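Local coordinates for carboxysome shell vertex protein CcmL (Gloeobacter violaceus, PDB 4JW0), which probably forms the pentameric vertices of the carboxysome shell, the polyhedral compartment in which RuBisCO is sequestered for carbon dioxide fixation, at residues A[17-22]-A[70-75]; A[25-30]-A[41-46]; A[56-61]-A[77-82]. One frame throughout, in Å; residues are numbered along the deposited sequence.

Contact 1: A[17-22]-A[70-75]; sequences PSMVGV and EKRPVD
Arg72 reaches across from one loop to the 3-10 turn that carries Ser18 and Met19, and these three residues bury most of the surface between the two loops. The arginine chain is extended from CG to NE and runs alongside the backbone of the turn, so that NE-H arrives beside the carbonyl of Ser18. The resulting hydrogen bond, Arg72 NE to Ser18 O, is 3.0 Å long but weak, because the angle at the hydrogen is only 130°. The carbonyl oxygen sits at the edge of the guanidinium, near its plane, while the methyl CG2 of Val22 lies over one face, 3.5 Å above the plane and displaced toward its rim. Polar edge and apolar face are thus served by different residues of the same loop. Arg72 NH1 makes a further weak hydrogen bond to Ser69 OG.

Next along the chain, Pro73 receives the other two side chains. Ser18 OG approaches the ring at Pro73 CD, 3.1 Å away, and Met19 brings its sulfur to the same carbon, Met19 SD to Pro73 CD 3.7 Å. Met19 can do this because its chain is bent at both chi2 and chi3 (-58° and -59°), which folds the thioether back against the proline instead of letting it run on. Both loops turn tightly here: Met19 to Val22 form a type II beta turn, with Gly21 at the position that favours glycine, and Pro73 centres an inverse gamma turn.

Met19 also packs on Ile79 of a second subunit, and Asp75 OD2 accepts a hydrogen bond from Arg59 N of that same subunit. This is loop-to-loop packing between two strand connections of an OB fold, at an interface between subunits of the pentamer.

Contact 2: A[25-30]-A[41-46]; sequences LLLQLI and EVAADG
Two neighbouring antiparallel strands of the OB-fold barrel meet here, with Leu25, Leu26 and Leu27 on one paired against Ala43, Val42 and Glu41 on the other. The outer two are hydrogen-bonded pairs and the middle one, Leu26 with Val42, is a non-hydrogen-bonded pair. Four backbone bonds join them, the straightest being Leu25 N to Ala43 O, 2.8 Å long with 175° at the hydrogen. Between the two bonded pairs, Val42 CA adds a CA-H...O contact of 3.2 Å to Leu25 O.

Side chains alternate across the sheet. Leu25, Leu27, Glu41 and Ala43 share one face, where Leu27 lies against Val6, Val55 and Phe57 from other strands of the barrel. Its methyl CD1 stands 3.7 Å from Ala43 CB, a diagonal meeting of the two strands. Leu26 and Val42 occupy the reverse face, touching loosely through CD1 and CG2 at 4.2 Å; there Val42 packs on Leu56 of a second subunit and Leu26 on Glu32 of the same neighbour.

Beyond the pairing, Leu25 meets Asp45. The leucine CG lies beside its backbone N (chi1 -72°), which carries CD1 to the carboxylate, 3.3 Å from Asp45 OD2. That carboxylate is held by backbone N-H groups of the residues that follow: Val47 and Gly48 bond OD1, and Ala49 bonds OD2. The leucine therefore packs against an acid whose buried oxygens are already satisfied. At the other end Glu41 turns its carboxylate away from the strand partner, making a salt bridge to Arg59 through OE1 and a hydrogen bond to Met1 N of the second subunit through OE2. The strong twist, with 133° between the strand directions, together with the inward-facing Leu25, Leu27 and Ala43, is characteristic of the small closed barrel of the OB fold.

Contact 3: A[56-61]-A[77-82]; sequences LFSRGS and VVIGII
Leu56 lies opposite both Ile79 and Gly80, which defines a classic beta bulge in this antiparallel pair of OB-fold strands. Ile79 has backbone angles close to helical (phi -109°, psi -18°), and this kink slips the register by one residue between Leu56 and Phe57. Leu56 keeps both of its backbone bonds across the bulge: its N bonds Gly80 O, and Ile79 N bonds Leu56 O at 3.0 Å. Regular pairing resumes at Ser58 and Val77, which exchange two backbone bonds.

The side chains of Leu56 and Ile82 cross at about a right angle, with the branch point of one set against the end of the other, Leu56 CG to Ile82 CD1 3.8 Å. On its other flank, Leu56 CB meets Ile79 CG1, also at 3.8 Å. Ile79 holds CG1 between its backbone N and carbonyl carbon, a sterically tight choice that swings the chain back over the partner strand and brings CD1 near Ser58 OG. That hydroxyl finds its polar partner in Pro73 O of a third subunit. Ser58 CB and Val77 CG1 continue the apolar row, 3.9 Å apart.

Phe57 takes the reverse face. Its CB rests 3.2 Å from Val77 O, while the ring leads away from the partner strand toward Leu29 in the barrel interior. Past the interface the sheet runs on, because Gly80 and Ile81 pair with an antiparallel strand of the third subunit.

Arg59, two residues along from Phe57, meets the ring at a steep tilt and not as a parallel stack. Its NH2 lies at the ring edge, in the ring plane, and Phe57 CE2 stands 3.7 Å above the centre of the guanidinium plane.

How the contacts relate
The three sites illustrate how chemistry follows position in one small barrel. Contacts 2 and 3 are buried strand pairings, regular in one and bulged in the other, with mostly apolar side chains packed beside the backbone bonds. They meet directly: Ala44 O and Val78 N probably hydrogen-bond, closing the barrel between the edge strands, while apolar and charged side chains of the two pairings also touch. Contact 1 is more peripheral and partly exposed, joining two loops with one weak bond and mixed polar and apolar packing. It reaches contact 2 through Val22 on Ala44 and contact 3 through Asp75 O, probably bonded to Gly60 N. All three also touch neighbouring subunits.

Contact 1: A[17-22]-A[70-75]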
ATOM      1  N   PRO A  17       2.170   9.691 -22.422  1.00 34.28           N
ATOM      2  CA  PRO A  17       2.248  11.133 -22.699  1.00 35.02           C
ATOM      3  C   PRO A  17       1.962  12.027 -21.491  1.00 34.85           C
ATOM      4  O   PRO A  17       2.503  13.130 -21.411  1.00 32.66           O
ATOM      5  CB  PRO A  17       1.188  11.346 -23.794  1.00 36.53           C
ATOM      6  CG  PRO A  17       0.337  10.115 -23.777  1.00 47.43           C
ATOM      7  CD  PRO A  17       1.234   9.008 -23.331  1.00 37.25           C
ATOM      8  N   SER A  18       1.128  11.565 -20.566  1.00 33.99           N
ATOM      9  CA  SER A  18       0.810  12.346 -19.379  1.00 34.75           C
ATOM     10  C   SER A  18       2.028  12.564 -18.483  1.00 32.89           C
ATOM     11  O   SER A  18       2.003  13.419 -17.598  1.00 36.49           O
ATOM     12  CB  SER A  18      -0.292  11.662 -18.576  1.00 32.46           C
ATOM     13  OG  SER A  18       0.079  10.342 -18.219  1.00 39.98           O
ATOM     14  N   MET A  19       3.089  11.798 -18.712  1.00 29.16           N
ATOM     15  CA  MET A  19       4.284  11.881 -17.868  1.00 27.37           C
ATOM     16  C   MET A  19       5.369  12.806 -18.418  1.00 32.55           C
ATOM     17  O   MET A  19       6.431  12.956 -17.813  1.00 39.36           O
ATOM     18  CB  MET A  19       4.857  10.483 -17.647  1.00 29.29           C
ATOM     19  CG  MET A  19       3.936   9.562 -16.853  1.00 25.04           C
ATOM     20  SD  MET A  19       3.517  10.226 -15.232  1.00 29.44           S
ATOM     21  CE  MET A  19       5.166  10.381 -14.543  1.00 35.65           C
ATOM     22  N   VAL A  20       5.110  13.436 -19.558  1.00 33.85           N
ATOM     23  CA  VAL A  20       6.074  14.371 -20.121  1.00 32.65           C
ATOM     24  C   VAL A  20       6.307  15.534 -19.163  1.00 30.57           C
ATOM     25  O   VAL A  20       5.361  16.090 -18.610  1.00 36.14           O
ATOM     26  CB  VAL A  20       5.607  14.915 -21.483  1.00 41.78           C
ATOM     27  CG1 VAL A  20       6.500  16.061 -21.934  1.00 35.46           C
ATOM     28  CG2 VAL A  20       5.596  13.802 -22.514  1.00 31.32           C
ATOM     29  N   GLY A  21       7.574  15.886 -18.964  1.00 33.47           N
ATOM     30  CA  GLY A  21       7.939  17.006 -18.117  1.00 35.88           C
ATOM     31  C   GLY A  21       8.328  16.597 -16.708  1.00 32.74           C
ATOM     32  O   GLY A  21       8.902  17.387 -15.955  1.00 36.66           O
ATOM     33  N   VAL A  22       8.013  15.361 -16.346  1.00 32.35           N
ATOM     34  CA  VAL A  22       8.241  14.888 -14.988  1.00 29.16           C
ATOM     35  C   VAL A  22       9.680  14.417 -14.809  1.00 26.52           C
ATOM     36  O   VAL A  22      10.173  13.606 -15.584  1.00 29.17           O
ATOM     37  CB  VAL A  22       7.289  13.736 -14.648  1.00 30.98           C
ATOM     38  CG1 VAL A  22       7.515  13.261 -13.222  1.00 29.92           C
ATOM     39  CG2 VAL A  22       5.845  14.169 -14.854  1.00 33.47           C
ATOM     40  N   GLU A  70      -2.745  15.763 -11.350  1.00 24.33           N
ATOM     41  CA  GLU A  70      -4.026  15.188 -10.955  1.00 26.17           C
ATOM     42  C   GLU A  70      -4.374  13.894 -11.696  1.00 26.16           C
ATOM     43  O   GLU A  70      -4.921  12.960 -11.109  1.00 26.84           O
ATOM     44  CB  GLU A  70      -5.141  16.216 -11.166  1.00 33.85           C
ATOM     45  CG  GLU A  70      -6.506  15.760 -10.680  1.00 51.52           C
ATOM     46  CD  GLU A  70      -7.614  16.722 -11.068  1.00 85.61           C
ATOM     47  OE1 GLU A  70      -7.464  17.426 -12.093  1.00 78.45           O
ATOM     48  OE2 GLU A  70      -8.632  16.777 -10.345  1.00105.08           O
ATOM     49  N   LYS A  71      -4.061  13.841 -12.984  1.00 22.92           N
ATOM     50  CA  LYS A  71      -4.399  12.682 -13.802  1.00 27.52           C
ATOM     51  C   LYS A  71      -3.159  11.962 -14.322  1.00 23.87           C
ATOM     52  O   LYS A  71      -3.217  11.274 -15.338  1.00 25.81           O
ATOM     53  CB  LYS A  71      -5.297  13.098 -14.972  1.00 24.50           C
ATOM     54  CG  LYS A  71      -6.740  13.385 -14.582  1.00 44.33           C
ATOM     55  CD  LYS A  71      -7.625  13.537 -15.818  1.00 66.36           C
ATOM     56  CE  LYS A  71      -9.089  13.262 -15.503  1.00 95.11           C
ATOM     57  NZ  LYS A  71      -9.955  13.377 -16.713  1.00 79.95           N
ATOM     58  N   ARG A  72      -2.036  12.118 -13.625  1.00 20.60           N
ATOM     59  CA  ARG A  72      -0.814  11.410 -13.980  1.00 21.10           C
ATOM     60  C   ARG A  72      -0.714  10.081 -13.245  1.00 18.44           C
ATOM     61  O   ARG A  72      -1.060   9.992 -12.069  1.00 22.89           O
ATOM     62  CB  ARG A  72       0.412  12.242 -13.637  1.00 25.71           C
ATOM     63  CG  ARG A  72       0.678  13.379 -14.594  1.00 31.39           C
ATOM     64  CD  ARG A  72       2.025  14.009 -14.304  1.00 30.50           C
ATOM     65  NE  ARG A  72       2.258  15.176 -15.148  1.00 39.12           N
ATOM     66  CZ  ARG A  72       2.855  16.293 -14.746  1.00 45.88           C
ATOM     67  NH1 ARG A  72       3.298  16.420 -13.502  1.00 50.55           N
ATOM     68  NH2 ARG A  72       3.016  17.295 -15.598  1.00 43.12           N
ATOM     69  N   PRO A  73      -0.229   9.041 -13.937  1.00 19.58           N
ATOM     70  CA  PRO A  73      -0.071   7.725 -13.303  1.00 17.87           C
ATOM     71  C   PRO A  73       1.192   7.647 -12.445  1.00 17.89           C
ATOM     72  O   PRO A  73       2.048   6.783 -12.657  1.00 21.99           O
ATOM     73  CB  PRO A  73       0.008   6.770 -14.498  1.00 20.26           C
ATOM     74  CG  PRO A  73       0.547   7.607 -15.613  1.00 23.50           C
ATOM     75  CD  PRO A  73       0.025   8.996 -15.389  1.00 19.53           C
ATOM     76  N   VAL A  74       1.287   8.548 -11.470  1.00 18.09           N
ATOM     77  CA  VAL A  74       2.439   8.608 -10.573  1.00 15.93           C
ATOM     78  C   VAL A  74       2.034   8.202  -9.161  1.00 15.39           C
ATOM     79  O   VAL A  74       0.955   8.565  -8.686  1.00 21.17           O
ATOM     80  CB  VAL A  74       3.054  10.024 -10.521  1.00 24.53           C
ATOM     81  CG1 VAL A  74       3.745  10.338 -11.822  1.00 40.87           C
ATOM     82  CG2 VAL A  74       1.990  11.073 -10.208  1.00 23.75           C
ATOM     83  N   ASP A  75       2.911   7.465  -8.485  1.00 19.01           N
ATOM     84  CA  ASP A  75       2.586   6.910  -7.175  1.00 19.22           C
ATOM     85  C   ASP A  75       3.650   7.217  -6.118  1.00 16.97           C
ATOM     86  O   ASP A  75       3.647   6.627  -5.036  1.00 17.61           O
ATOM     87  CB  ASP A  75       2.388   5.399  -7.282  1.00 21.20           C
ATOM     88  CG  ASP A  75       3.687   4.667  -7.560  1.00 25.19           C
ATOM     89  OD1 ASP A  75       4.663   5.340  -7.956  1.00 22.69           O
ATOM     90  OD2 ASP A  75       3.741   3.430  -7.370  1.00 23.60           O
TER

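Contact 2: A[25-30]-A[41-46]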
ATOM      1  N   LEU A  25      13.450  10.957  -9.790  1.00 18.24           N
ATOM      2  CA  LEU A  25      14.615  10.782  -8.929  1.00 19.06           C
ATOM      3  C   LEU A  25      14.644   9.395  -8.318  1.00 23.09           C
ATOM      4  O   LEU A  25      13.639   8.911  -7.816  1.00 21.54           O
ATOM      5  CB  LEU A  25      14.622  11.807  -7.792  1.00 25.19           C
ATOM      6  CG  LEU A  25      14.925  13.262  -8.127  1.00 27.81           C
ATOM      7  CD1 LEU A  25      14.986  14.071  -6.841  1.00 24.50           C
ATOM      8  CD2 LEU A  25      16.216  13.388  -8.911  1.00 28.89           C
ATOM      9  N   LEU A  26      15.812   8.767  -8.358  1.00 21.95           N
ATOM     10  CA  LEU A  26      16.039   7.528  -7.641  1.00 19.22           C
ATOM     11  C   LEU A  26      16.367   7.850  -6.189  1.00 23.40           C
ATOM     12  O   LEU A  26      17.363   8.510  -5.899  1.00 22.19           O
ATOM     13  CB  LEU A  26      17.186   6.752  -8.283  1.00 23.73           C
ATOM     14  CG  LEU A  26      17.661   5.511  -7.534  1.00 29.67           C
ATOM     15  CD1 LEU A  26      16.596   4.435  -7.594  1.00 25.79           C
ATOM     16  CD2 LEU A  26      18.974   5.018  -8.113  1.00 30.18           C
ATOM     17  N   LEU A  27      15.516   7.384  -5.281  1.00 20.40           N
ATOM     18  CA  LEU A  27      15.681   7.632  -3.857  1.00 20.51           C
ATOM     19  C   LEU A  27      16.050   6.351  -3.134  1.00 23.26           C
ATOM     20  O   LEU A  27      15.425   5.310  -3.342  1.00 22.52           O
ATOM     21  CB  LEU A  27      14.381   8.165  -3.243  1.00 22.49           C
ATOM     22  CG  LEU A  27      13.721   9.403  -3.853  1.00 18.77           C
ATOM     23  CD1 LEU A  27      12.487   9.763  -3.050  1.00 20.89           C
ATOM     24  CD2 LEU A  27      14.692  10.572  -3.895  1.00 19.64           C
ATOM     25  N   GLN A  28      17.054   6.432  -2.269  1.00 20.78           N
ATOM     26  CA  GLN A  28      17.375   5.326  -1.380  1.00 21.19           C
ATOM     27  C   GLN A  28      16.734   5.551  -0.021  1.00 15.87           C
ATOM     28  O   GLN A  28      16.871   6.621   0.566  1.00 20.30           O
ATOM     29  CB  GLN A  28      18.889   5.187  -1.215  1.00 18.67           C
ATOM     30  CG  GLN A  28      19.286   4.094  -0.249  1.00 20.60           C
ATOM     31  CD  GLN A  28      20.789   3.881  -0.192  1.00 27.55           C
ATOM     32  OE1 GLN A  28      21.570   4.789  -0.471  1.00 26.90           O
ATOM     33  NE2 GLN A  28      21.197   2.678   0.169  1.00 24.02           N
ATOM     34  N   LEU A  29      16.032   4.542   0.482  1.00 17.92           N
ATOM     35  CA  LEU A  29      15.381   4.666   1.777  1.00 20.32           C
ATOM     36  C   LEU A  29      16.404   4.827   2.889  1.00 24.02           C
ATOM     37  O   LEU A  29      17.488   4.228   2.863  1.00 21.64           O
ATOM     38  CB  LEU A  29      14.492   3.456   2.065  1.00 19.12           C
ATOM     39  CG  LEU A  29      13.067   3.471   1.497  1.00 26.64           C
ATOM     40  CD1 LEU A  29      12.199   4.438   2.278  1.00 29.28           C
ATOM     41  CD2 LEU A  29      13.066   3.821   0.018  1.00 24.00           C
ATOM     42  N   ILE A  30      16.045   5.657   3.858  1.00 20.53           N
ATOM     43  CA  ILE A  30      16.845   5.877   5.049  1.00 21.57           C
ATOM     44  C   ILE A  30      16.099   5.261   6.226  1.00 27.05           C
ATOM     45  O   ILE A  30      14.870   5.370   6.310  1.00 25.92           O
ATOM     46  CB  ILE A  30      17.054   7.378   5.298  1.00 24.71           C
ATOM     47  CG1 ILE A  30      17.924   7.986   4.195  1.00 21.05           C
ATOM     48  CG2 ILE A  30      17.663   7.622   6.673  1.00 24.78           C
ATOM     49  CD1 ILE A  30      19.315   7.404   4.119  1.00 25.08           C
ATOM     50  N   GLU A  41      13.020   3.884  -4.075  1.00 17.54           N
ATOM     51  CA  GLU A  41      11.785   4.295  -4.731  1.00 18.89           C
ATOM     52  C   GLU A  41      12.162   5.327  -5.774  1.00 19.92           C
ATOM     53  O   GLU A  41      13.077   6.126  -5.553  1.00 22.72           O
ATOM     54  CB  GLU A  41      10.809   4.915  -3.722  1.00 20.42           C
ATOM     55  CG  GLU A  41       9.411   5.207  -4.290  1.00 23.09           C
ATOM     56  CD  GLU A  41       8.505   3.972  -4.314  1.00 27.93           C
ATOM     57  OE1 GLU A  41       8.741   3.037  -3.524  1.00 34.52           O
ATOM     58  OE2 GLU A  41       7.549   3.933  -5.120  1.00 31.08           O
ATOM     59  N   VAL A  42      11.489   5.302  -6.919  1.00 17.34           N
ATOM     60  CA  VAL A  42      11.649   6.365  -7.906  1.00 19.15           C
ATOM     61  C   VAL A  42      10.478   7.326  -7.750  1.00 17.65           C
ATOM     62  O   VAL A  42       9.316   6.925  -7.815  1.00 20.62           O
ATOM     63  CB  VAL A  42      11.717   5.824  -9.346  1.00 20.38           C
ATOM     64  CG1 VAL A  42      11.894   6.963 -10.329  1.00 18.86           C
ATOM     65  CG2 VAL A  42      12.860   4.825  -9.485  1.00 22.42           C
ATOM     66  N   ALA A  43      10.790   8.596  -7.520  1.00 19.30           N
ATOM     67  CA  ALA A  43       9.774   9.584  -7.207  1.00 18.89           C
ATOM     68  C   ALA A  43       9.809  10.765  -8.166  1.00 22.38           C
ATOM     69  O   ALA A  43      10.869  11.166  -8.649  1.00 21.85           O
ATOM     70  CB  ALA A  43       9.945  10.065  -5.773  1.00 20.06           C
ATOM     71  N   ALA A  44       8.634  11.314  -8.444  1.00 19.38           N
ATOM     72  CA  ALA A  44       8.532  12.556  -9.191  1.00 24.66           C
ATOM     73  C   ALA A  44       9.039  13.700  -8.323  1.00 22.35           C
ATOM     74  O   ALA A  44       8.685  13.803  -7.145  1.00 21.67           O
ATOM     75  CB  ALA A  44       7.099  12.807  -9.605  1.00 22.16           C
ATOM     76  N   ASP A  45       9.863  14.561  -8.909  1.00 21.30           N
ATOM     77  CA  ASP A  45      10.451  15.670  -8.169  1.00 19.76           C
ATOM     78  C   ASP A  45      10.114  17.013  -8.791  1.00 25.69           C
ATOM     79  O   ASP A  45      10.699  17.404  -9.806  1.00 22.84           O
ATOM     80  CB  ASP A  45      11.970  15.536  -8.084  1.00 21.72           C
ATOM     81  CG  ASP A  45      12.610  16.678  -7.300  1.00 28.83           C
ATOM     82  OD1 ASP A  45      11.932  17.249  -6.414  1.00 24.14           O
ATOM     83  OD2 ASP A  45      13.785  17.015  -7.568  1.00 26.78           O
ATOM     84  N   GLY A  46       9.176  17.719  -8.167  1.00 24.90           N
ATOM     85  CA  GLY A  46       8.855  19.083  -8.542  1.00 24.27           C
ATOM     86  C   GLY A  46       9.416  20.071  -7.536  1.00 28.12           C
ATOM     87  O   GLY A  46       9.175  21.279  -7.636  1.00 26.29           O
TER

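Contact 3: A[56-61]-A[77-82]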
ATOM      1  N   LEU A  56      11.707  14.132   2.147  1.00 20.21           N
ATOM      2  CA  LEU A  56      10.496  13.426   2.526  1.00 18.06           C
ATOM      3  C   LEU A  56       9.758  13.092   1.247  1.00 17.30           C
ATOM      4  O   LEU A  56       9.679  13.929   0.337  1.00 16.51           O
ATOM      5  CB  LEU A  56       9.593  14.296   3.394  1.00 23.54           C
ATOM      6  CG  LEU A  56       9.954  14.508   4.859  1.00 26.79           C
ATOM      7  CD1 LEU A  56       8.953  15.494   5.463  1.00 27.93           C
ATOM      8  CD2 LEU A  56       9.966  13.198   5.640  1.00 22.05           C
ATOM      9  N   PHE A  57       9.222  11.880   1.160  1.00 18.51           N
ATOM     10  CA  PHE A  57       8.419  11.521   0.004  1.00 16.71           C
ATOM     11  C   PHE A  57       7.187  10.741   0.416  1.00 18.51           C
ATOM     12  O   PHE A  57       7.173  10.061   1.447  1.00 17.63           O
ATOM     13  CB  PHE A  57       9.242  10.763  -1.049  1.00 19.40           C
ATOM     14  CG  PHE A  57       9.612   9.357  -0.658  1.00 19.54           C
ATOM     15  CD1 PHE A  57      10.727   9.115   0.129  1.00 17.67           C
ATOM     16  CD2 PHE A  57       8.867   8.275  -1.114  1.00 23.07           C
ATOM     17  CE1 PHE A  57      11.084   7.822   0.479  1.00 20.50           C
ATOM     18  CE2 PHE A  57       9.219   6.978  -0.767  1.00 21.90           C
ATOM     19  CZ  PHE A  57      10.328   6.751   0.032  1.00 24.50           C
ATOM     20  N   SER A  58       6.143  10.885  -0.393  1.00 17.50           N
ATOM     21  CA  SER A  58       4.874  10.222  -0.160  1.00 16.06           C
ATOM     22  C   SER A  58       4.613   9.240  -1.273  1.00 19.93           C
ATOM     23  O   SER A  58       5.138   9.394  -2.380  1.00 17.93           O
ATOM     24  CB  SER A  58       3.743  11.242  -0.118  1.00 19.56           C
ATOM     25  OG  SER A  58       3.880  12.080   1.007  1.00 19.33           O
ATOM     26  N   ARG A  59       3.784   8.246  -0.970  1.00 17.45           N
ATOM     27  CA  ARG A  59       3.411   7.211  -1.921  1.00 16.27           C
ATOM     28  C   ARG A  59       1.908   7.185  -2.101  1.00 19.29           C
ATOM     29  O   ARG A  59       1.155   7.596  -1.210  1.00 18.83           O
ATOM     30  CB  ARG A  59       3.858   5.841  -1.424  1.00 19.13           C
ATOM     31  CG  ARG A  59       5.352   5.650  -1.298  1.00 23.52           C
ATOM     32  CD  ARG A  59       5.630   4.418  -0.438  1.00 35.65           C
ATOM     33  NE  ARG A  59       6.891   3.767  -0.786  1.00 42.36           N
ATOM     34  CZ  ARG A  59       7.930   3.613   0.035  1.00 55.54           C
ATOM     35  NH1 ARG A  59       7.894   4.058   1.289  1.00 48.47           N
ATOM     36  NH2 ARG A  59       9.025   3.006  -0.403  1.00 34.64           N
ATOM     37  N   GLY A  60       1.475   6.687  -3.253  1.00 16.94           N
ATOM     38  CA  GLY A  60       0.066   6.522  -3.546  1.00 15.97           C
ATOM     39  C   GLY A  60      -0.536   7.741  -4.217  1.00 18.87           C
ATOM     40  O   GLY A  60       0.171   8.532  -4.837  1.00 18.28           O
ATOM     41  N   SER A  61      -1.850   7.898  -4.084  1.00 16.66           N
ATOM     42  CA  SER A  61      -2.558   8.998  -4.728  1.00 17.97           C
ATOM     43  C   SER A  61      -2.111  10.375  -4.226  1.00 18.29           C
ATOM     44  O   SER A  61      -2.388  11.393  -4.869  1.00 20.27           O
ATOM     45  CB  SER A  61      -4.070   8.832  -4.571  1.00 21.28           C
ATOM     46  OG  SER A  61      -4.445   8.773  -3.214  1.00 19.83           O
ATOM     47  N   VAL A  77       6.087  10.820  -4.793  1.00 16.87           N
ATOM     48  CA  VAL A  77       6.361  12.232  -4.987  1.00 19.35           C
ATOM     49  C   VAL A  77       7.287  12.756  -3.894  1.00 19.44           C
ATOM     50  O   VAL A  77       7.117  12.444  -2.718  1.00 17.51           O
ATOM     51  CB  VAL A  77       5.048  13.052  -4.987  1.00 18.50           C
ATOM     52  CG1 VAL A  77       4.322  12.907  -3.649  1.00 22.02           C
ATOM     53  CG2 VAL A  77       5.320  14.505  -5.298  1.00 20.65           C
ATOM     54  N   VAL A  78       8.269  13.553  -4.299  1.00 17.90           N
ATOM     55  CA  VAL A  78       9.114  14.273  -3.359  1.00 15.90           C
ATOM     56  C   VAL A  78       8.315  15.470  -2.873  1.00 14.58           C
ATOM     57  O   VAL A  78       7.857  16.276  -3.680  1.00 17.88           O
ATOM     58  CB  VAL A  78      10.413  14.776  -4.037  1.00 18.22           C
ATOM     59  CG1 VAL A  78      11.217  15.661  -3.094  1.00 19.90           C
ATOM     60  CG2 VAL A  78      11.257  13.604  -4.521  1.00 20.21           C
ATOM     61  N   ILE A  79       8.144  15.598  -1.563  1.00 19.41           N
ATOM     62  CA  ILE A  79       7.357  16.709  -1.043  1.00 16.58           C
ATOM     63  C   ILE A  79       8.206  17.759  -0.342  1.00 20.17           C
ATOM     64  O   ILE A  79       7.753  18.884  -0.149  1.00 23.10           O
ATOM     65  CB  ILE A  79       6.228  16.226  -0.122  1.00 21.29           C
ATOM     66  CG1 ILE A  79       6.788  15.637   1.170  1.00 21.90           C
ATOM     67  CG2 ILE A  79       5.354  15.218  -0.860  1.00 22.91           C
ATOM     68  CD1 ILE A  79       5.720  15.233   2.158  1.00 31.05           C
ATOM     69  N   GLY A  80       9.432  17.407   0.034  1.00 20.07           N
ATOM     70  CA  GLY A  80      10.310  18.375   0.664  1.00 22.37           C
ATOM     71  C   GLY A  80      11.742  17.933   0.829  1.00 17.61           C
ATOM     72  O   GLY A  80      12.023  16.755   1.019  1.00 20.56           O
ATOM     73  N   ILE A  81      12.653  18.898   0.754  1.00 18.27           N
ATOM     74  CA  ILE A  81      14.036  18.671   1.134  1.00 20.74           C
ATOM     75  C   ILE A  81      14.150  18.868   2.642  1.00 20.42           C
ATOM     76  O   ILE A  81      13.692  19.872   3.190  1.00 21.78           O
ATOM     77  CB  ILE A  81      14.985  19.629   0.396  1.00 21.63           C
ATOM     78  CG1 ILE A  81      14.942  19.343  -1.104  1.00 23.14           C
ATOM     79  CG2 ILE A  81      16.411  19.491   0.938  1.00 27.27           C
ATOM     80  CD1 ILE A  81      15.497  20.468  -1.974  1.00 29.35           C
ATOM     81  N   ILE A  82      14.745  17.894   3.316  1.00 19.29           N
ATOM     82  CA  ILE A  82      14.833  17.928   4.765  1.00 18.83           C
ATOM     83  C   ILE A  82      16.018  18.772   5.219  1.00 20.73           C
ATOM     84  O   ILE A  82      17.134  18.592   4.740  1.00 22.56           O
ATOM     85  CB  ILE A  82      14.961  16.509   5.336  1.00 23.36           C
ATOM     86  CG1 ILE A  82      13.636  15.757   5.173  1.00 21.04           C
ATOM     87  CG2 ILE A  82      15.362  16.553   6.799  1.00 20.59           C
ATOM     88  CD1 ILE A  82      13.739  14.274   5.420  1.00 21.71           C
TER